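Local coordinates for nuclease-like protein (Chaetomium thermophilum, PDB 6GRB) that probably cuts four-way DNA (Holliday) junctions and 5'-flaps as the nuclease GEN1, with magnesium bound in its nuclease domain, at residues T360-I365 against L450-T455; L380-I385 against T446-G451. One frame throughout, in Å; residues are numbered along the deposited sequence.

Contact 1. Residues T360-I365 against L450-T455; sequences TLVKGI and LGVPVT
A chi1 of 158° at Val362 sets CG1 trans to the backbone N and CG2 beside that N, on the Val452 side, while CB faces Val452 by its position on the chain; at Val452, a chi1 of -77° carries CG1 out along the side opposite the carbonyl carbon. That single methyl lies against both CB and CG2, with Val452 CG1 4.1 Å from Val362 CB, and the two branched side chains meet at a slant. The other branch of Val362 goes to Thr455, where CG1 lies 4.2 Å from Thr455 CG2. Thr455 CG2 also meets Ile365, while OG1 leads elsewhere, to a hydrogen bond with the carboxylate of Glu358. Ile365 touches with the end of its CG1-CD1 arm: CD1 is 4.0 Å from Thr455 CG2 and 3.8 Å from the carbonyl Thr455 O. Val452 sits at the joint between the helices 445-451 and 453-464, leaving the first and preceding the second as its N-cap residue. Glu358 also accepts from Val454 N. Leu334 of helix 318-340 touches Val362, and Val456 and Trp459 of helix 453-464 also touch Ile365. No hydrogen bond joins the two segments: methyl packing at ordinary van der Waals spacing fits the helix joint and the first turn of helix 453-464 against the loop leading into strand 364-371 and against Ile365 of that strand; the polar end of Thr455 is satisfied by Glu358.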
loop_
_atom_site.group_PDB
_atom_site.type_symbol
_atom_site.label_atom_id
_atom_site.label_comp_id
_atom_site.label_asym_id
_atom_site.label_seq_id
_atom_site.Cartn_x
_atom_site.Cartn_y
_atom_site.Cartn_z
ATOM N N THR A 360 -13.199 15.223 -25.066
ATOM C CA THR A 360 -13.969 14.015 -24.806
ATOM C C THR A 360 -13.867 13.561 -23.362
ATOM O O THR A 360 -14.655 12.706 -22.946
ATOM C CB THR A 360 -13.532 12.875 -25.745
ATOM O OG1 THR A 360 -14.619 11.943 -25.901
ATOM C CG2 THR A 360 -12.331 12.129 -25.186
ATOM N N LEU A 361 -12.927 14.107 -22.590
ATOM C CA LEU A 361 -12.756 13.714 -21.198
ATOM C C LEU A 361 -13.087 14.822 -20.217
ATOM O O LEU A 361 -13.427 14.525 -19.071
ATOM C CB LEU A 361 -11.312 13.245 -20.946
ATOM N N VAL A 362 -13.020 16.080 -20.647
ATOM C CA VAL A 362 -13.047 17.227 -19.749
ATOM C C VAL A 362 -13.728 18.379 -20.470
ATOM O O VAL A 362 -13.268 18.811 -21.533
ATOM C CB VAL A 362 -11.620 17.613 -19.320
ATOM C CG1 VAL A 362 -11.576 19.056 -18.863
ATOM C CG2 VAL A 362 -11.068 16.646 -18.263
ATOM N N LYS A 363 -14.825 18.889 -19.916
ATOM C CA LYS A 363 -15.501 20.001 -20.573
ATOM C C LYS A 363 -15.003 21.373 -20.121
ATOM O O LYS A 363 -15.116 22.331 -20.886
ATOM C CB LYS A 363 -17.009 19.909 -20.349
ATOM C CG LYS A 363 -17.562 18.526 -20.611
ATOM C CD LYS A 363 -17.467 18.126 -22.083
ATOM C CE LYS A 363 -17.927 16.680 -22.268
ATOM N NZ LYS A 363 -17.962 16.275 -23.692
ATOM N N GLY A 364 -14.451 21.503 -18.920
ATOM C CA GLY A 364 -14.018 22.813 -18.468
ATOM C C GLY A 364 -13.320 22.738 -17.127
ATOM O O GLY A 364 -13.393 21.733 -16.407
ATOM N N ILE A 365 -12.632 23.836 -16.810
ATOM C CA ILE A 365 -11.959 24.046 -15.536
ATOM C C ILE A 365 -12.475 25.356 -14.967
ATOM O O ILE A 365 -12.647 26.331 -15.703
ATOM C CB ILE A 365 -10.425 24.088 -15.699
ATOM C CG1 ILE A 365 -9.930 22.851 -16.451
ATOM C CG2 ILE A 365 -9.737 24.197 -14.353
ATOM C CD1 ILE A 365 -8.469 22.963 -16.891
ATOM N N LEU A 450 -0.984 16.256 -18.370
ATOM C CA LEU A 450 -0.603 15.116 -19.196
ATOM C C LEU A 450 -1.718 14.722 -20.160
ATOM O O LEU A 450 -1.469 14.446 -21.342
ATOM C CB LEU A 450 -0.238 13.926 -18.296
ATOM C CG LEU A 450 0.928 14.137 -17.317
ATOM C CD1 LEU A 450 1.199 12.861 -16.517
ATOM C CD2 LEU A 450 2.189 14.647 -18.041
ATOM N N GLY A 451 -2.949 14.690 -19.668
ATOM C CA GLY A 451 -4.047 14.116 -20.417
ATOM C C GLY A 451 -4.800 15.124 -21.248
ATOM O O GLY A 451 -5.159 14.837 -22.393
ATOM N N VAL A 452 -5.029 16.313 -20.695
ATOM C CA VAL A 452 -5.750 17.372 -21.394
ATOM C C VAL A 452 -4.917 18.650 -21.445
ATOM O O VAL A 452 -5.362 19.699 -20.958
ATOM C CB VAL A 452 -7.114 17.624 -20.739
ATOM C CG1 VAL A 452 -8.080 16.523 -21.140
ATOM C CG2 VAL A 452 -6.965 17.686 -19.229
ATOM N N PRO A 453 -3.732 18.622 -22.068
ATOM C CA PRO A 453 -2.803 19.756 -21.921
ATOM C C PRO A 453 -3.297 21.098 -22.454
ATOM O O PRO A 453 -2.977 22.129 -21.844
ATOM C CB PRO A 453 -1.555 19.274 -22.681
ATOM C CG PRO A 453 -2.032 18.167 -23.576
ATOM C CD PRO A 453 -3.107 17.499 -22.794
ATOM N N VAL A 454 -4.025 21.154 -23.575
ATOM C CA VAL A 454 -4.335 22.485 -24.086
ATOM C C VAL A 454 -5.549 23.087 -23.387
ATOM O O VAL A 454 -5.783 24.299 -23.499
ATOM C CB VAL A 454 -4.480 22.500 -25.625
ATOM C CG1 VAL A 454 -3.172 22.076 -26.266
ATOM C CG2 VAL A 454 -5.602 21.624 -26.118
ATOM N N THR A 455 -6.305 22.281 -22.635
ATOM C CA THR A 455 -7.358 22.826 -21.780
ATOM C C THR A 455 -6.771 23.547 -20.567
ATOM O O THR A 455 -7.300 24.577 -20.133
ATOM C CB THR A 455 -8.292 21.706 -21.334
ATOM O OG1 THR A 455 -8.707 20.948 -22.477
ATOM C CG2 THR A 455 -9.509 22.283 -20.652
#

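Contact 2. Residues L380-I385 against T446-G451; sequences LRVSFI and TILKLG
Leu448 meets Leu380 and Val382 through one methyl, and every contact between the strand and the helix is apolar. With Leu448 CG beside its backbone N and the chain then extended (chi2 -175°), CD1 projects from the helix toward the strand. Against Leu380 it comes alongside the root of the side chain: Leu448 CD1 is 3.4 Å from Leu380 CB, and it lies 3.8 Å from Leu380 CD1, the two leucines being inclined to each other. Against Val382 the approach is end to end, Leu448 CD1 standing 3.4 Å from Val382 CG2. Both of the shorter approaches are closer than usual for two carbons, so the methyl is tightly packed. It rests in the angle formed by Leu380 and Val382, two positions apart on one strand face, both pointing their CB toward the helix. Polar bonding lies outside this interface: Leu380 and Val382 use their backbones for sheet bonds with Val443 and Ala441. Strand 377-384 is the middle one of a three-stranded antiparallel sheet in the GEN1 C-terminal domain, between 364-371 and 439-444. Helix 445-451 follows directly on the last of these strands, with Leu448 also touching Val443, while Ile447 packs on Ile23 and Leu26 of helix 18-29.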
loop_
_atom_site.group_PDB
_atom_site.type_symbol
_atom_site.label_atom_id
_atom_site.label_comp_id
_atom_site.label_asym_id
_atom_site.label_seq_id
_atom_site.Cartn_x
_atom_site.Cartn_y
_atom_site.Cartn_z
ATOM N N LEU A 380 -7.273 20.993 -9.933
ATOM C CA LEU A 380 -8.113 21.818 -10.782
ATOM C C LEU A 380 -9.536 21.272 -10.759
ATOM O O LEU A 380 -9.744 20.049 -10.769
ATOM C CB LEU A 380 -7.563 21.866 -12.216
ATOM C CG LEU A 380 -6.226 22.609 -12.430
ATOM C CD1 LEU A 380 -5.821 22.633 -13.894
ATOM C CD2 LEU A 380 -6.316 24.018 -11.885
ATOM N N ARG A 381 -10.505 22.180 -10.698
ATOM C CA ARG A 381 -11.922 21.821 -10.653
ATOM C C ARG A 381 -12.399 21.552 -12.074
ATOM O O ARG A 381 -12.507 22.477 -12.882
ATOM C CB ARG A 381 -12.734 22.948 -10.015
ATOM C CG ARG A 381 -14.188 22.634 -9.814
ATOM C CD ARG A 381 -14.367 21.585 -8.741
ATOM N NE ARG A 381 -15.739 21.569 -8.242
ATOM C CZ ARG A 381 -16.212 20.698 -7.351
ATOM N NH1 ARG A 381 -15.413 19.758 -6.852
ATOM N NH2 ARG A 381 -17.487 20.762 -6.965
ATOM N N VAL A 382 -12.615 20.285 -12.404
ATOM C CA VAL A 382 -12.997 19.942 -13.768
ATOM C C VAL A 382 -14.410 19.414 -13.959
ATOM O O VAL A 382 -14.940 18.675 -13.130
ATOM C CB VAL A 382 -12.013 18.924 -14.379
ATOM C CG1 VAL A 382 -12.491 18.482 -15.753
ATOM C CG2 VAL A 382 -10.615 19.520 -14.459
ATOM N N SER A 383 -14.990 19.768 -15.100
ATOM C CA SER A 383 -16.330 19.366 -15.494
ATOM C C SER A 383 -16.242 18.254 -16.502
ATOM O O SER A 383 -15.297 18.180 -17.242
ATOM C CB SER A 383 -17.118 20.528 -16.095
ATOM O OG SER A 383 -16.550 20.997 -17.291
ATOM N N PHE A 384 -17.274 17.430 -16.551
ATOM C CA PHE A 384 -17.342 16.240 -17.393
ATOM C C PHE A 384 -18.772 15.708 -17.351
ATOM O O PHE A 384 -19.561 16.064 -16.467
ATOM C CB PHE A 384 -16.348 15.163 -16.929
ATOM C CG PHE A 384 -16.547 14.724 -15.500
ATOM C CD1 PHE A 384 -15.955 15.417 -14.459
ATOM C CD2 PHE A 384 -17.324 13.618 -15.198
ATOM C CE1 PHE A 384 -16.139 15.019 -13.143
ATOM C CE2 PHE A 384 -17.507 13.218 -13.882
ATOM C CZ PHE A 384 -16.907 13.926 -12.857
ATOM N N ILE A 385 -19.101 14.845 -18.312
ATOM C CA ILE A 385 -20.428 14.248 -18.398
ATOM C C ILE A 385 -20.309 12.792 -17.933
ATOM O O ILE A 385 -19.772 11.963 -18.682
ATOM C CB ILE A 385 -21.015 14.335 -19.815
ATOM C CG1 ILE A 385 -20.942 15.771 -20.362
ATOM C CG2 ILE A 385 -22.465 13.816 -19.821
ATOM C CD1 ILE A 385 -22.035 16.705 -19.855
ATOM N N THR A 446 -1.184 18.074 -12.177
ATOM C CA THR A 446 -0.205 17.488 -13.079
ATOM C C THR A 446 -0.782 16.304 -13.844
ATOM O O THR A 446 -0.324 16.009 -14.955
ATOM C CB THR A 446 1.086 17.100 -12.344
ATOM O OG1 THR A 446 0.809 16.161 -11.306
ATOM C CG2 THR A 446 1.775 18.306 -11.773
ATOM N N ILE A 447 -1.808 15.640 -13.309
ATOM C CA ILE A 447 -2.480 14.633 -14.126
ATOM C C ILE A 447 -3.201 15.298 -15.300
ATOM O O ILE A 447 -3.254 14.749 -16.405
ATOM C CB ILE A 447 -3.423 13.764 -13.263
ATOM C CG1 ILE A 447 -2.611 12.790 -12.420
ATOM C CG2 ILE A 447 -4.411 12.986 -14.129
ATOM C CD1 ILE A 447 -3.432 11.752 -11.732
ATOM N N LEU A 448 -3.704 16.510 -15.109
ATOM C CA LEU A 448 -4.412 17.194 -16.187
ATOM C C LEU A 448 -3.462 17.783 -17.230
ATOM O O LEU A 448 -3.843 17.932 -18.397
ATOM C CB LEU A 448 -5.308 18.292 -15.608
ATOM C CG LEU A 448 -6.445 17.930 -14.653
ATOM C CD1 LEU A 448 -7.244 19.181 -14.343
ATOM C CD2 LEU A 448 -7.334 16.861 -15.234
ATOM N N LYS A 449 -2.238 18.139 -16.841
ATOM C CA LYS A 449 -1.306 18.627 -17.845
ATOM C C LYS A 449 -0.894 17.519 -18.805
ATOM O O LYS A 449 -0.545 17.814 -19.953
ATOM C CB LYS A 449 -0.091 19.254 -17.168
ATOM C CG LYS A 449 -0.422 20.535 -16.405
ATOM C CD LYS A 449 0.801 21.111 -15.730
ATOM C CE LYS A 449 0.481 22.394 -14.994
ATOM N NZ LYS A 449 1.657 22.996 -14.285
ATOM N N LEU A 450 -0.984 16.256 -18.370
ATOM C CA LEU A 450 -0.603 15.116 -19.196
ATOM C C LEU A 450 -1.718 14.722 -20.160
ATOM O O LEU A 450 -1.469 14.446 -21.342
ATOM C CB LEU A 450 -0.238 13.926 -18.296
ATOM C CG LEU A 450 0.928 14.137 -17.317
ATOM C CD1 LEU A 450 1.199 12.861 -16.517
ATOM C CD2 LEU A 450 2.189 14.647 -18.041
ATOM N N GLY A 451 -2.949 14.690 -19.668
ATOM C CA GLY A 451 -4.047 14.116 -20.417
ATOM C C GLY A 451 -4.800 15.124 -21.248
ATOM O O GLY A 451 -5.159 14.837 -22.393
#

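Both contacts join the same three-stranded sheet, or the loop leading into it, to the C-terminal helical pair. Contact 2 is wholly buried at the middle strand, whereas contact 1, at the edge strand and the loop before it, is only partly buried. Contact 2 uses helix 445-451 itself; contact 1 uses the joint after it and the first turn of helix 453-464. The two are tied by probable backbone hydrogen bonds, Lys363 N to Ser383 O and Ser383 N to Gly364 O, each 2.8 Å, and by packing of Val362 on Val382. Contact 2 depends on one leucine methyl; contact 1 spreads over two valines, an isoleucine and a threonine whose hydroxyl is bonded outside it.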